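Local structure of lectin 2 (Agrocybe aegerita, 4TQJ) at residues F301-V306 against F327-Q331; E360-S364 against P374-L378; C246-C251 against F272-K276. The protein recognises glycans ending in non-reducing N-acetylglucosamine, as a lectin with a beta-propeller fold. The protein carries 1 engineered substitution. All blocks are in the same frame, centred on the assembly; numbering follows the deposited sequence.

Contact 1 (F301-V306 against F327-Q331)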
# COMPACT_ATOMS: atom_id res chain seq x y z
N PHE A 301 -4.32 -26.91 -10.17
CA PHE A 301 -2.95 -27.32 -10.44
C PHE A 301 -2.97 -28.83 -10.67
O PHE A 301 -2.94 -29.62 -9.73
CB PHE A 301 -2.02 -26.93 -9.29
CG PHE A 301 -1.83 -25.43 -9.15
CD1 PHE A 301 -0.74 -24.80 -9.73
CD2 PHE A 301 -2.77 -24.65 -8.49
CE1 PHE A 301 -0.57 -23.40 -9.63
CE2 PHE A 301 -2.62 -23.26 -8.38
CZ PHE A 301 -1.51 -22.64 -8.95
N GLY A 302 -3.05 -29.22 -11.94
CA GLY A 302 -3.16 -30.61 -12.33
C GLY A 302 -1.81 -31.26 -12.53
O GLY A 302 -0.81 -30.85 -11.92
N ASN A 303 -1.77 -32.28 -13.38
CA ASN A 303 -0.54 -33.03 -13.62
C ASN A 303 0.41 -32.29 -14.56
O ASN A 303 1.57 -32.09 -14.23
CB ASN A 303 -0.86 -34.42 -14.18
CG ASN A 303 -1.56 -35.30 -13.16
OD1 ASN A 303 -1.11 -35.42 -12.03
ND2 ASN A 303 -2.68 -35.90 -13.57
N ALA A 304 -0.09 -31.88 -15.71
CA ALA A 304 0.76 -31.26 -16.73
C ALA A 304 0.98 -29.77 -16.46
O ALA A 304 1.84 -29.15 -17.06
CB ALA A 304 0.17 -31.46 -18.11
N GLY A 305 0.18 -29.19 -15.57
CA GLY A 305 0.28 -27.77 -15.30
C GLY A 305 -1.06 -27.29 -14.81
O GLY A 305 -1.86 -28.07 -14.29
N VAL A 306 -1.31 -25.99 -15.00
CA VAL A 306 -2.47 -25.35 -14.42
C VAL A 306 -3.62 -25.30 -15.40
O VAL A 306 -3.45 -24.89 -16.55
CB VAL A 306 -2.14 -23.90 -14.01
CG1 VAL A 306 -3.34 -23.27 -13.33
CG2 VAL A 306 -0.89 -23.87 -13.10
N PHE A 327 4.07 -25.64 -12.50
CA PHE A 327 3.45 -25.70 -11.18
C PHE A 327 2.61 -26.95 -10.96
O PHE A 327 1.76 -27.00 -10.06
CB PHE A 327 2.58 -24.46 -10.93
CG PHE A 327 3.35 -23.18 -10.91
CD1 PHE A 327 4.20 -22.89 -9.86
CD2 PHE A 327 3.24 -22.28 -11.95
CE1 PHE A 327 4.90 -21.72 -9.83
CE2 PHE A 327 3.96 -21.10 -11.93
CZ PHE A 327 4.78 -20.83 -10.87
N GLY A 328 2.86 -27.97 -11.78
CA GLY A 328 2.08 -29.18 -11.70
C GLY A 328 2.85 -30.38 -11.19
O GLY A 328 4.06 -30.29 -10.92
N VAL A 329 2.16 -31.51 -11.09
CA VAL A 329 2.78 -32.74 -10.59
C VAL A 329 3.94 -33.19 -11.48
O VAL A 329 4.96 -33.68 -10.98
CB VAL A 329 1.75 -33.88 -10.46
CG1 VAL A 329 2.42 -35.15 -9.92
CG2 VAL A 329 0.58 -33.46 -9.56
N GLN A 330 3.80 -33.05 -12.78
CA GLN A 330 4.85 -33.44 -13.72
C GLN A 330 6.16 -32.70 -13.43
O GLN A 330 7.24 -33.29 -13.44
CB GLN A 330 4.39 -33.18 -15.14
CG GLN A 330 5.45 -33.34 -16.20
CD GLN A 330 4.92 -32.95 -17.54
OE1 GLN A 330 3.77 -33.25 -17.87
NE2 GLN A 330 5.72 -32.25 -18.32
N GLN A 331 6.04 -31.40 -13.15
CA GLN A 331 7.21 -30.57 -12.85
C GLN A 331 7.78 -30.80 -11.45
O GLN A 331 8.81 -30.24 -11.08
CB GLN A 331 6.90 -29.09 -13.08
CG GLN A 331 6.53 -28.76 -14.53
CD GLN A 331 5.07 -29.02 -14.84
OE1 GLN A 331 4.25 -29.15 -13.94
NE2 GLN A 331 4.74 -29.11 -16.13
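Gln330 N donates to Asn303 O at 2.8 Å with a nearly straight N-H...O angle of 165°, and one residue earlier Val329 N reaches Gly302 O at 3.2 Å, in the carbonyl plane and on a lone pair. The third bond across comes from a side chain. A bend at chi2 (83°) folds Gln331 back, so that NE2 sits 3.0 Å from Ala304 O, above that carbonyl's plane, while OE1 accepts Gly328 N at 2.8 Å. Held at both ends, the amide has its flip state fixed. Segment 301-306 is the hairpin loop between strands 297-301 and 306-309 of a beta-propeller blade, and 327-331 lies in the connection from strand 321-324 to strand 339-343 of the following blade. Gly328 fits because a CB would collide with Gly302 O and Asn303 O. Val329 CG2 lies 3.6 Å from Asn303 OD1, whose hydrogen bond goes to His283. Further in, Phe327 O approaches the edge of the Phe301 ring near its plane, 3.3 Å from CD1, and also accepts a bond from Arg340. Phe327 CB meets the same CD1 at 3.5 Å, and Val306 CG2 lies 4.1 Å from that CB, with Ile353 touching all three side chains.

Contact 2 (E360-S364 against P374-L378); sequences ETLVS and PVKAL
Val363 and Lys376 form the hydrogen-bonded pair of an antiparallel beta hairpin, the third and fourth strands of a four-stranded propeller blade. The short segment axes run at 129°, consistent with a twisted, splayed hairpin. Backbone bonds come first. Val363 N donates to Lys376 O at 3.0 Å, and Lys376 N returns the bond to Val363 O at 2.8 Å; two residues further along, Leu378 N donates to Thr361 O at 3.0 Å. Two of the carbonyls also take weaker C-H contacts: Leu362 CA lies 3.3 Å from Lys376 O and Val375 CA 3.4 Å from Val363 O, so each of these two oxygens has a CA-H contact besides its N-H bond.

Apolar contacts divide between the two faces. On the face of Leu362 and Ala377, Leu362 passes slantwise over Val375, with its CB 3.8 Å from Val375 CG1, while branch CD2 turns the other way to rest 3.7 Å from Ala377 CA. On the face of Val363 and Lys376, Val363 CG1 occupies the position between its own backbone N and carbonyl carbon (chi1 66°), which sets it against Leu378 CB. Leu378 also packs on Val36 of the second subunit, so this one residue of the two segments reaches the other subunit.

The polar side chains do not bond across the strands. Ser364 OG bonds to Gly373 O, in the turn that leads into the second strand, and the bent Lys376 chain makes a weak, local bond from NZ to Pro374 O. Thr361 OG1 is taken by Asp381 O, and its other branch, CG2, stands opposite the backbone N and meets Leu378 CD2 at 4.1 Å.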
# COMPACT_ATOMS: atom_id res chain seq x y z
N GLU A 360 13.34 -22.29 -5.40
CA GLU A 360 12.98 -21.00 -5.96
C GLU A 360 11.50 -20.67 -5.75
O GLU A 360 10.65 -21.56 -5.72
CB GLU A 360 13.25 -20.98 -7.47
CG GLU A 360 14.68 -20.76 -7.88
CD GLU A 360 14.80 -20.54 -9.37
OE1 GLU A 360 14.52 -21.50 -10.12
OE2 GLU A 360 15.15 -19.42 -9.79
N THR A 361 11.21 -19.38 -5.63
CA THR A 361 9.84 -18.88 -5.68
C THR A 361 9.57 -18.36 -7.09
O THR A 361 10.22 -17.42 -7.55
CB THR A 361 9.63 -17.76 -4.67
OG1 THR A 361 9.59 -18.31 -3.34
CG2 THR A 361 8.31 -17.02 -4.95
N LEU A 362 8.62 -18.99 -7.78
CA LEU A 362 8.33 -18.66 -9.17
C LEU A 362 6.98 -17.99 -9.31
O LEU A 362 6.09 -18.13 -8.46
CB LEU A 362 8.32 -19.93 -10.02
CG LEU A 362 9.58 -20.80 -9.96
CD1 LEU A 362 9.42 -21.96 -10.94
CD2 LEU A 362 10.79 -19.98 -10.29
N VAL A 363 6.81 -17.25 -10.39
CA VAL A 363 5.58 -16.51 -10.58
C VAL A 363 5.25 -16.50 -12.06
O VAL A 363 6.13 -16.51 -12.91
CB VAL A 363 5.73 -15.06 -10.01
CG1 VAL A 363 6.74 -14.28 -10.82
CG2 VAL A 363 4.40 -14.33 -9.99
N SER A 364 3.96 -16.53 -12.36
CA SER A 364 3.52 -16.26 -13.71
C SER A 364 2.38 -15.25 -13.65
O SER A 364 1.45 -15.41 -12.86
CB SER A 364 3.06 -17.55 -14.40
OG SER A 364 2.34 -17.25 -15.58
N PRO A 374 5.11 -16.03 -19.32
CA PRO A 374 6.18 -16.97 -18.99
C PRO A 374 6.47 -16.98 -17.50
O PRO A 374 6.36 -15.95 -16.82
CB PRO A 374 7.39 -16.43 -19.78
CG PRO A 374 7.04 -15.05 -20.16
CD PRO A 374 5.55 -14.99 -20.26
N VAL A 375 6.83 -18.15 -16.99
CA VAL A 375 7.18 -18.29 -15.58
C VAL A 375 8.50 -17.58 -15.35
O VAL A 375 9.37 -17.59 -16.21
CB VAL A 375 7.34 -19.77 -15.19
CG1 VAL A 375 7.81 -19.90 -13.76
CG2 VAL A 375 6.03 -20.53 -15.42
N LYS A 376 8.63 -16.96 -14.20
CA LYS A 376 9.81 -16.17 -13.89
C LYS A 376 10.29 -16.47 -12.49
O LYS A 376 9.49 -16.67 -11.58
CB LYS A 376 9.51 -14.68 -14.03
CG LYS A 376 9.55 -14.18 -15.46
CD LYS A 376 9.54 -12.66 -15.53
CE LYS A 376 8.17 -12.12 -15.15
NZ LYS A 376 7.11 -12.77 -16.00
N ALA A 377 11.60 -16.49 -12.31
CA ALA A 377 12.17 -16.63 -10.97
C ALA A 377 12.11 -15.29 -10.28
O ALA A 377 12.76 -14.34 -10.69
CB ALA A 377 13.62 -17.11 -11.06
N LEU A 378 11.31 -15.21 -9.22
CA LEU A 378 11.14 -13.97 -8.48
C LEU A 378 12.15 -13.85 -7.34
O LEU A 378 12.69 -12.76 -7.11
CB LEU A 378 9.70 -13.87 -7.95
CG LEU A 378 9.27 -12.85 -6.89
CD1 LEU A 378 9.33 -11.41 -7.40
CD2 LEU A 378 7.86 -13.18 -6.44

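Contact 3 (C246-C251 against F272-K276)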
# COMPACT_ATOMS: atom_id res chain seq x y z
N CYS A 246 -15.85 -29.13 -6.11
CA CYS A 246 -15.31 -30.07 -7.08
C CYS A 246 -15.62 -31.48 -6.61
O CYS A 246 -15.06 -31.95 -5.62
CB CYS A 246 -13.80 -29.88 -7.20
SG CYS A 246 -13.32 -28.17 -7.53
N GLY A 247 -16.51 -32.15 -7.33
CA GLY A 247 -17.01 -33.45 -6.92
C GLY A 247 -16.46 -34.60 -7.74
O GLY A 247 -15.27 -34.65 -8.02
N LYS A 248 -17.33 -35.54 -8.10
CA LYS A 248 -16.92 -36.71 -8.86
C LYS A 248 -16.94 -36.37 -10.34
O LYS A 248 -15.90 -36.44 -11.02
CB LYS A 248 -17.88 -37.88 -8.59
CG LYS A 248 -17.52 -39.20 -9.27
CD LYS A 248 -18.64 -40.23 -9.06
CE LYS A 248 -18.17 -41.66 -9.34
NZ LYS A 248 -17.70 -41.87 -10.73
N ALA A 249 -18.12 -36.00 -10.83
CA ALA A 249 -18.32 -35.77 -12.26
C ALA A 249 -17.73 -34.44 -12.73
O ALA A 249 -17.54 -34.24 -13.92
CB ALA A 249 -19.81 -35.86 -12.64
N GLY A 250 -17.40 -33.56 -11.78
CA GLY A 250 -16.90 -32.23 -12.13
C GLY A 250 -17.25 -31.19 -11.08
O GLY A 250 -17.37 -31.53 -9.91
N CYS A 251 -17.43 -29.93 -11.49
CA CYS A 251 -17.81 -28.85 -10.56
C CYS A 251 -19.30 -28.59 -10.56
O CYS A 251 -19.92 -28.35 -11.61
CB CYS A 251 -17.08 -27.55 -10.90
SG CYS A 251 -15.30 -27.67 -10.93
N PHE A 272 -12.03 -31.08 -13.07
CA PHE A 272 -11.59 -30.71 -11.72
C PHE A 272 -12.09 -31.70 -10.65
O PHE A 272 -11.81 -31.52 -9.46
CB PHE A 272 -11.96 -29.26 -11.36
CG PHE A 272 -11.33 -28.23 -12.27
CD1 PHE A 272 -9.96 -28.04 -12.27
CD2 PHE A 272 -12.12 -27.47 -13.13
CE1 PHE A 272 -9.38 -27.11 -13.10
CE2 PHE A 272 -11.54 -26.54 -13.96
CZ PHE A 272 -10.15 -26.35 -13.94
N GLY A 273 -12.78 -32.75 -11.08
CA GLY A 273 -13.28 -33.74 -10.14
C GLY A 273 -12.56 -35.09 -10.18
O GLY A 273 -11.65 -35.30 -11.00
N THR A 274 -12.98 -36.01 -9.32
CA THR A 274 -12.27 -37.30 -9.20
C THR A 274 -12.34 -38.13 -10.48
O THR A 274 -11.40 -38.86 -10.80
CB THR A 274 -12.78 -38.12 -8.02
OG1 THR A 274 -14.17 -38.43 -8.23
CG2 THR A 274 -12.62 -37.31 -6.71
N ASP A 275 -13.45 -38.03 -11.20
CA ASP A 275 -13.58 -38.77 -12.45
C ASP A 275 -12.47 -38.42 -13.45
O ASP A 275 -12.06 -39.27 -14.24
CB ASP A 275 -14.96 -38.60 -13.09
CG ASP A 275 -15.99 -39.56 -12.51
OD1 ASP A 275 -15.61 -40.41 -11.67
OD2 ASP A 275 -17.19 -39.47 -12.88
N LYS A 276 -11.97 -37.19 -13.39
CA LYS A 276 -10.91 -36.79 -14.32
C LYS A 276 -9.50 -36.90 -13.72
O LYS A 276 -8.52 -36.47 -14.33
CB LYS A 276 -11.16 -35.40 -14.89
CG LYS A 276 -12.45 -35.32 -15.71
CD LYS A 276 -12.17 -34.98 -17.16
CE LYS A 276 -13.42 -35.18 -18.02
NZ LYS A 276 -13.67 -34.00 -18.91
O HOH W 1 -14.40 -34.55 -12.93
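Lys248 and Asp275 close the outer end of this contact with a salt bridge, Lys248 NZ to Asp275 OD1 at 2.7 Å, received on the syn lone pair of the carboxylate. The lysine leaves the backbone with CG opposite its N (chi1 -177°) and stays extended until the last torsion, -61°, turns NZ onto the acid. Two backbone bonds lie beneath it: Thr274 N to Gly247 O at 3.0 Å, in the carbonyl plane, and Asp275 N to Lys248 O at 2.9 Å. Lys248 O is gripped a second time by a water at 3.1 Å, which in turn accepts a weak bond from Gly273 N. Thr274 OG1 rests 3.3 Å from Lys248 CA, and its side chain crosses that of Lys248 at about a right angle.

At the inner end Cys251 SG lies 3.7 Å from Phe272 CB in a sulfur-aromatic contact, SG oblique to the ring and the line to it from the ring centroid 70° off the normal. Cys246 and Cys251 flank the loop of the hairpin formed by strands 242-246 and 251-254, and Gly247 N to Gly250 O closes the loop. The opposing 3-10 turn 274-276 follows Gly273, where a CB would strike Gly247 O. Phe272 is placed by Arg285, which bonds its carbonyl; its ring meets Trp278, and the side chain also packs on Tyr307.

The two sulfurs, Cys246 SG and Cys251 SG, stand 4.0 Å apart, too far for a disulfide, so they act here as packing atoms. The loops are joined by main-chain bonds, with the exposed ion pair as an addition that solvent would probably weaken.

Along the chain the order is contact 3, contact 1, contact 2, each closing before the next opens, in three successive four-stranded blades, residues 230-269, 285-324 and 339-379. Contacts 3 and 1 occupy equivalent places in neighbouring blades, the hairpin loop between the second and third strands against the exit from the fourth, consistent with the repeating build of a propeller; their centres are about 17 Å apart and their nearest atoms about 6 Å. Contacts 1 and 2, about 15 Å between centres, touch directly: Phe327 CZ packs 3.8 Å from Leu362 CB, tying one blade to the next. Contacts 2 and 3 stay about 29 Å apart between centres.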